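Local coordinates for protein lytic Polysaccharide Monooxygenase (Phytophthora infestans, PDB 6Z5Y) that probably cleaves pectin oxidatively at a copper centre, as a secreted monooxygenase domain that helps an oomycete pathogen infect plants, at residues S14-W19 with C70-P75; A88-G93 with L145-L150. All blocks are in the same frame, centred on the assembly; numbering follows the deposited sequence.

Contact 1: residues S14-W19 with C70-P75; sequences SKTNNW and CGFTDP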
loop_
_atom_site.group_PDB
_atom_site.type_symbol
_atom_site.label_atom_id
_atom_site.label_comp_id
_atom_site.label_asym_id
_atom_site.label_seq_id
_atom_site.Cartn_x
_atom_site.Cartn_y
_atom_site.Cartn_z
ATOM N N SER A 14 -11.496 -13.246 5.189
ATOM C CA SER A 14 -10.654 -13.559 6.368
ATOM C C SER A 14 -9.911 -12.305 6.827
ATOM O O SER A 14 -9.503 -11.512 5.848
ATOM C CB SER A 14 -9.715 -14.720 6.068
ATOM O OG SER A 14 -8.762 -14.431 5.054
ATOM N N LYS A 15 -9.787 -12.136 8.194
ATOM C CA LYS A 15 -8.774 -11.125 8.512
ATOM C C LYS A 15 -7.407 -11.730 8.255
ATOM O O LYS A 15 -7.130 -12.854 8.750
ATOM C CB LYS A 15 -8.841 -10.809 9.995
ATOM C CG LYS A 15 -7.703 -9.925 10.414
ATOM C CD LYS A 15 -7.334 -9.904 11.862
ATOM C CE LYS A 15 -5.897 -9.472 12.075
ATOM N NZ LYS A 15 -5.692 -8.985 13.453
ATOM N N THR A 16 -6.568 -11.036 7.513
ATOM C CA THR A 16 -5.223 -11.557 7.250
ATOM C C THR A 16 -4.330 -10.388 6.878
ATOM O O THR A 16 -4.781 -9.412 6.249
ATOM C CB THR A 16 -5.222 -12.593 6.123
ATOM O OG1 THR A 16 -3.843 -12.953 5.892
ATOM C CG2 THR A 16 -5.865 -12.103 4.860
ATOM N N ASN A 17 -3.059 -10.513 7.223
ATOM C CA ASN A 17 -2.032 -9.511 6.836
ATOM C C ASN A 17 -1.302 -9.910 5.558
ATOM O O ASN A 17 -0.333 -9.256 5.169
ATOM C CB ASN A 17 -1.053 -9.299 7.975
ATOM C CG ASN A 17 -0.229 -10.525 8.273
ATOM O OD1 ASN A 17 -0.212 -11.482 7.489
ATOM N ND2 ASN A 17 0.500 -10.501 9.372
ATOM N N ASN A 18 -1.816 -10.896 4.853
ATOM C CA ASN A 18 -1.180 -11.459 3.653
ATOM C C ASN A 18 -1.236 -10.522 2.466
ATOM O O ASN A 18 -2.165 -9.734 2.311
ATOM C CB ASN A 18 -1.915 -12.766 3.292
ATOM C CG ASN A 18 -1.120 -13.829 2.591
ATOM O OD1 ASN A 18 0.068 -13.662 2.465
ATOM N ND2 ASN A 18 -1.791 -14.842 2.028
ATOM N N TRP A 19 -0.296 -10.762 1.562
ATOM C CA TRP A 19 -0.381 -10.221 0.225
ATOM C C TRP A 19 -1.540 -10.847 -0.525
ATOM O O TRP A 19 -2.059 -11.928 -0.235
ATOM C CB TRP A 19 0.943 -10.414 -0.510
ATOM C CG TRP A 19 1.607 -11.739 -0.348
ATOM C CD1 TRP A 19 2.692 -11.990 0.433
ATOM C CD2 TRP A 19 1.311 -12.983 -1.003
ATOM N NE1 TRP A 19 3.086 -13.280 0.334
ATOM C CE2 TRP A 19 2.264 -13.912 -0.557
ATOM C CE3 TRP A 19 0.356 -13.401 -1.939
ATOM C CZ2 TRP A 19 2.293 -15.222 -1.013
ATOM C CZ3 TRP A 19 0.362 -14.713 -2.363
ATOM C CH2 TRP A 19 1.316 -15.620 -1.896
ATOM N N CYS A 70 -9.158 -4.449 -3.720
ATOM C CA CYS A 70 -9.291 -4.320 -2.265
ATOM C C CYS A 70 -8.678 -5.493 -1.502
ATOM O O CYS A 70 -8.712 -5.509 -0.276
ATOM C CB CYS A 70 -10.731 -4.096 -1.836
ATOM S SG CYS A 70 -11.395 -2.544 -2.495
ATOM N N GLY A 71 -8.075 -6.466 -2.188
ATOM C CA GLY A 71 -7.500 -7.591 -1.442
ATOM C C GLY A 71 -8.540 -8.288 -0.609
ATOM O O GLY A 71 -9.641 -8.603 -1.082
ATOM N N PHE A 72 -8.190 -8.538 0.649
ATOM C CA PHE A 72 -9.043 -9.245 1.620
ATOM C C PHE A 72 -9.993 -8.284 2.317
ATOM O O PHE A 72 -10.836 -8.751 3.082
ATOM C CB PHE A 72 -8.160 -9.978 2.622
ATOM C CG PHE A 72 -7.204 -10.967 2.022
ATOM C CD1 PHE A 72 -7.583 -12.262 1.782
ATOM C CD2 PHE A 72 -5.908 -10.617 1.702
ATOM C CE1 PHE A 72 -6.673 -13.179 1.265
ATOM C CE2 PHE A 72 -5.004 -11.513 1.170
ATOM C CZ PHE A 72 -5.391 -12.809 0.944
ATOM N N THR A 73 -9.819 -6.986 2.114
ATOM C CA THR A 73 -10.606 -6.002 2.842
ATOM C C THR A 73 -11.904 -5.752 2.108
ATOM O O THR A 73 -12.018 -5.921 0.893
ATOM C CB THR A 73 -9.825 -4.700 3.057
ATOM O OG1 THR A 73 -9.579 -4.053 1.799
ATOM C CG2 THR A 73 -8.532 -4.932 3.815
ATOM N N ASP A 74 -12.884 -5.306 2.878
ATOM C CA ASP A 74 -14.272 -5.122 2.387
ATOM C C ASP A 74 -14.602 -3.652 2.232
ATOM O O ASP A 74 -14.816 -2.951 3.225
ATOM C CB ASP A 74 -15.233 -5.774 3.369
ATOM C CG ASP A 74 -16.664 -5.752 2.906
ATOM O OD1 ASP A 74 -16.890 -5.307 1.748
ATOM O OD2 ASP A 74 -17.516 -6.283 3.643
ATOM N N PRO A 75 -14.721 -3.143 1.004
ATOM C CA PRO A 75 -15.067 -1.733 0.852
ATOM C C PRO A 75 -16.490 -1.427 1.304
ATOM O O PRO A 75 -16.811 -0.261 1.527
ATOM C CB PRO A 75 -14.904 -1.516 -0.646
ATOM C CG PRO A 75 -15.153 -2.874 -1.253
ATOM C CD PRO A 75 -14.560 -3.853 -0.269
#

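Contact 2: residues A88-G93 with L145-L150; sequences ATFSRG and LRFYWL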
loop_
_atom_site.group_PDB
_atom_site.type_symbol
_atom_site.label_atom_id
_atom_site.label_comp_id
_atom_site.label_asym_id
_atom_site.label_seq_id
_atom_site.Cartn_x
_atom_site.Cartn_y
_atom_site.Cartn_z
ATOM N N ALA A 88 -2.120 7.495 9.515
ATOM C CA ALA A 88 -2.695 6.144 9.425
ATOM C C ALA A 88 -1.685 5.218 10.078
ATOM O O ALA A 88 -0.488 5.450 9.951
ATOM C CB ALA A 88 -3.003 5.746 7.989
ATOM N N THR A 89 -2.138 4.184 10.731
ATOM C CA THR A 89 -1.232 3.294 11.455
ATOM C C THR A 89 -1.277 1.904 10.846
ATOM O O THR A 89 -2.357 1.343 10.665
ATOM C CB THR A 89 -1.603 3.236 12.930
ATOM O OG1 THR A 89 -1.675 4.564 13.431
ATOM C CG2 THR A 89 -0.596 2.472 13.740
ATOM N N PHE A 90 -0.104 1.356 10.569
ATOM C CA PHE A 90 -0.008 -0.007 10.050
ATOM C C PHE A 90 -0.206 -1.007 11.181
ATOM O O PHE A 90 -0.073 -0.700 12.380
ATOM C CB PHE A 90 1.346 -0.206 9.373
ATOM C CG PHE A 90 1.352 -1.137 8.179
ATOM C CD1 PHE A 90 0.398 -1.045 7.185
ATOM C CD2 PHE A 90 2.366 -2.062 8.045
ATOM C CE1 PHE A 90 0.463 -1.844 6.053
ATOM C CE2 PHE A 90 2.444 -2.824 6.894
ATOM C CZ PHE A 90 1.492 -2.738 5.912
ATOM N N SER A 91 -0.435 -2.253 10.802
ATOM C CA SER A 91 -0.735 -3.313 11.784
ATOM C C SER A 91 0.539 -3.804 12.468
ATOM O O SER A 91 0.416 -4.464 13.504
ATOM C CB SER A 91 -1.455 -4.475 11.117
ATOM O OG SER A 91 -0.603 -5.123 10.178
ATOM N N ARG A 92 1.694 -3.491 11.910
ATOM C CA ARG A 92 2.993 -3.974 12.374
ATOM C C ARG A 92 4.017 -3.039 11.770
ATOM O O ARG A 92 3.658 -2.025 11.123
ATOM C CB ARG A 92 3.193 -5.444 11.969
ATOM C CG ARG A 92 3.107 -5.663 10.463
ATOM C CD ARG A 92 3.708 -6.984 10.010
ATOM N NE ARG A 92 3.024 -8.115 10.642
ATOM C CZ ARG A 92 3.584 -9.291 10.904
ATOM N NH1 ARG A 92 4.821 -9.535 10.549
ATOM N NH2 ARG A 92 2.872 -10.176 11.554
ATOM N N GLY A 93 5.284 -3.357 11.948
ATOM C CA GLY A 93 6.341 -2.655 11.236
ATOM C C GLY A 93 6.427 -3.092 9.800
ATOM O O GLY A 93 5.877 -4.153 9.430
ATOM N N LEU A 145 -10.762 5.070 1.684
ATOM C CA LEU A 145 -9.289 5.044 1.772
ATOM C C LEU A 145 -8.799 3.817 1.022
ATOM O O LEU A 145 -9.333 2.730 1.179
ATOM C CB LEU A 145 -8.852 5.007 3.225
ATOM C CG LEU A 145 -7.328 4.983 3.430
ATOM C CD1 LEU A 145 -6.952 5.599 4.777
ATOM C CD2 LEU A 145 -6.755 3.569 3.364
ATOM N N ARG A 146 -7.810 4.018 0.162
ATOM C CA ARG A 146 -7.164 2.891 -0.508
ATOM C C ARG A 146 -5.678 2.949 -0.256
ATOM O O ARG A 146 -5.035 3.989 -0.455
ATOM C CB ARG A 146 -7.478 2.860 -1.996
ATOM C CG ARG A 146 -8.935 2.510 -2.272
ATOM C CD ARG A 146 -9.234 2.437 -3.755
ATOM N NE ARG A 146 -10.613 2.037 -4.045
ATOM C CZ ARG A 146 -11.664 2.859 -4.090
ATOM N NH1 ARG A 146 -11.523 4.164 -3.894
ATOM N NH2 ARG A 146 -12.869 2.377 -4.355
ATOM N N PHE A 147 -5.142 1.822 0.178
ATOM C CA PHE A 147 -3.694 1.625 0.397
ATOM C C PHE A 147 -3.186 0.674 -0.653
ATOM O O PHE A 147 -3.825 -0.373 -0.905
ATOM C CB PHE A 147 -3.482 1.046 1.790
ATOM C CG PHE A 147 -2.068 0.666 2.125
ATOM C CD1 PHE A 147 -1.106 1.650 2.244
ATOM C CD2 PHE A 147 -1.684 -0.657 2.248
ATOM C CE1 PHE A 147 0.198 1.292 2.594
ATOM C CE2 PHE A 147 -0.389 -1.010 2.575
ATOM C CZ PHE A 147 0.551 -0.032 2.747
ATOM N N TYR A 148 -2.043 0.998 -1.212
ATOM C CA TYR A 148 -1.333 0.139 -2.172
ATOM C C TYR A 148 0.116 0.065 -1.740
ATOM O O TYR A 148 0.732 1.118 -1.497
ATOM C CB TYR A 148 -1.406 0.721 -3.568
ATOM C CG TYR A 148 -2.786 0.882 -4.145
ATOM C CD1 TYR A 148 -3.572 1.980 -3.873
ATOM C CD2 TYR A 148 -3.303 -0.088 -5.004
ATOM C CE1 TYR A 148 -4.856 2.088 -4.432
ATOM C CE2 TYR A 148 -4.561 0.005 -5.565
ATOM C CZ TYR A 148 -5.342 1.097 -5.274
ATOM O OH TYR A 148 -6.597 1.255 -5.829
ATOM N N TRP A 149 0.657 -1.128 -1.772
ATOM C CA TRP A 149 2.073 -1.336 -1.428
ATOM C C TRP A 149 2.605 -2.420 -2.365
ATOM O O TRP A 149 2.043 -3.524 -2.426
ATOM C CB TRP A 149 2.215 -1.752 0.034
ATOM C CG TRP A 149 3.589 -2.062 0.537
ATOM C CD1 TRP A 149 4.776 -1.550 0.117
ATOM C CD2 TRP A 149 3.877 -2.929 1.642
ATOM N NE1 TRP A 149 5.795 -2.074 0.864
ATOM C CE2 TRP A 149 5.270 -2.894 1.836
ATOM C CE3 TRP A 149 3.086 -3.698 2.501
ATOM C CZ2 TRP A 149 5.890 -3.635 2.853
ATOM C CZ3 TRP A 149 3.697 -4.433 3.483
ATOM C CH2 TRP A 149 5.074 -4.407 3.663
ATOM N N LEU A 150 3.643 -2.075 -3.107
ATOM C CA LEU A 150 4.372 -3.056 -3.926
ATOM C C LEU A 150 5.650 -3.397 -3.195
ATOM O O LEU A 150 6.621 -2.621 -3.203
ATOM C CB LEU A 150 4.661 -2.451 -5.282
ATOM C CG LEU A 150 5.265 -3.435 -6.276
ATOM C CD1 LEU A 150 4.226 -4.421 -6.729
ATOM C CD2 LEU A 150 5.942 -2.753 -7.422
#

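Contact 1: residues S14-W19 with C70-P75
Phe-72 meets Thr-16 in a CH-pi contact: the methyl CG2 stands over one face of the benzene ring, 3.4 Å from its centroid and only 15° off the ring normal. Threonine suits this place because its two branches do separate work. With OG1 anti to the backbone N (chi1 176°), the hydroxyl turns to its own chain and accepts from Asn-18 N at 3.1 Å, an ST turn, while the methyl is left to meet the ring.

The remaining contacts are van der Waals packing at the rest of the ring. Trp-19 O comes to its rim, near its plane, 3.3 Å from Phe-72 CE2, and has no hydrogen-bond partner in the model. Asn-18 adds its CB at 4.0 Å from the same CE2.

Backbone and side-chain hydrogen bonds shape the segment that presents Phe-72. Residues 70-73 form a type II' beta turn, whose second position has a positive phi (58° at Gly-71), a conformation that glycine, lacking a CB, adopts easily. Cys-70 O accepts from both Thr-73 N and Thr-73 OG1, the latter at 2.7 Å.

The two loops thus join at the surface. Cys-70 is disulfide-bonded to Cys-167 on strand 158-170, and Trp-19, whose ring meets that of the copper ligand His-1, lies just before strand 21-23, an outer strand of the five-stranded sheet.

Contact 2: residues A88-G93 with L145-L150
Strand 88-90, with the loop that follows it, faces strand 143-155 across the interior without backbone pairing, the two belonging to different antiparallel sheets of a beta-sandwich core like that of other lytic polysaccharide monooxygenases. Side chains alone bridge the gap, and Phe-90, Phe-147 and Trp-149 form an aromatic cluster there. All three are buried, where large apolar rings can span the distance between sheets.

Phe-147 and Trp-149 are two residues apart on an extended strand, so both side chains leave the same side of it. Each has its CG anti to the backbone N (chi1 175° and 177°), which carries the rings out from the strand to Phe-90. The intervening Tyr-148 points to the other side and packs on helix 56-60, and its OH is hydrogen-bonded to Asp-61 OD1.

Phe-90 reaches the two rings through neighbouring atoms of its outer edge. Its CE1 lies 3.7 Å from Phe-147 CE2, in an oblique pairing. Toward Trp-149 it makes an offset edge-to-face pair, the phenyl edge directed at the indole face with the planes 78° apart. Phe-130, from strand 129-130 beside strand 88-90, meets both phenylalanine rings and extends the cluster.

Trp-149 also links this core to the copper site. Its ring stacks with that of Tyr-164, a residue of the metal site, and its side chain is about 4 Å from that of the ligand His-96 at nearest approach. The six-membered ring of Trp-149 meets Phe-90 through CZ3, which lies 3.7 Å from Phe-90 CZ.

Overall arrangement
Contact 1 closes along the chain before contact 2 opens, and their centres are about 11 Å apart. Residues 14-19 and 70-75 join surface loops, whereas 88-93 and 145-150 bring the three-stranded and five-stranded sheets together inside. The two contacts touch where Asn-17 packs on Arg-92. Strand 158-170 links them further: it carries Cys-167, the disulfide partner of Cys-70, and pairs with strand 143-155. Both also approach the copper ion, with the side chains of Trp-19 and Trp-149 each about 5 Å from it. The metal site of His-1, His-96 and Tyr-164 is therefore bordered by a surface-loop contact and by the aromatic interior.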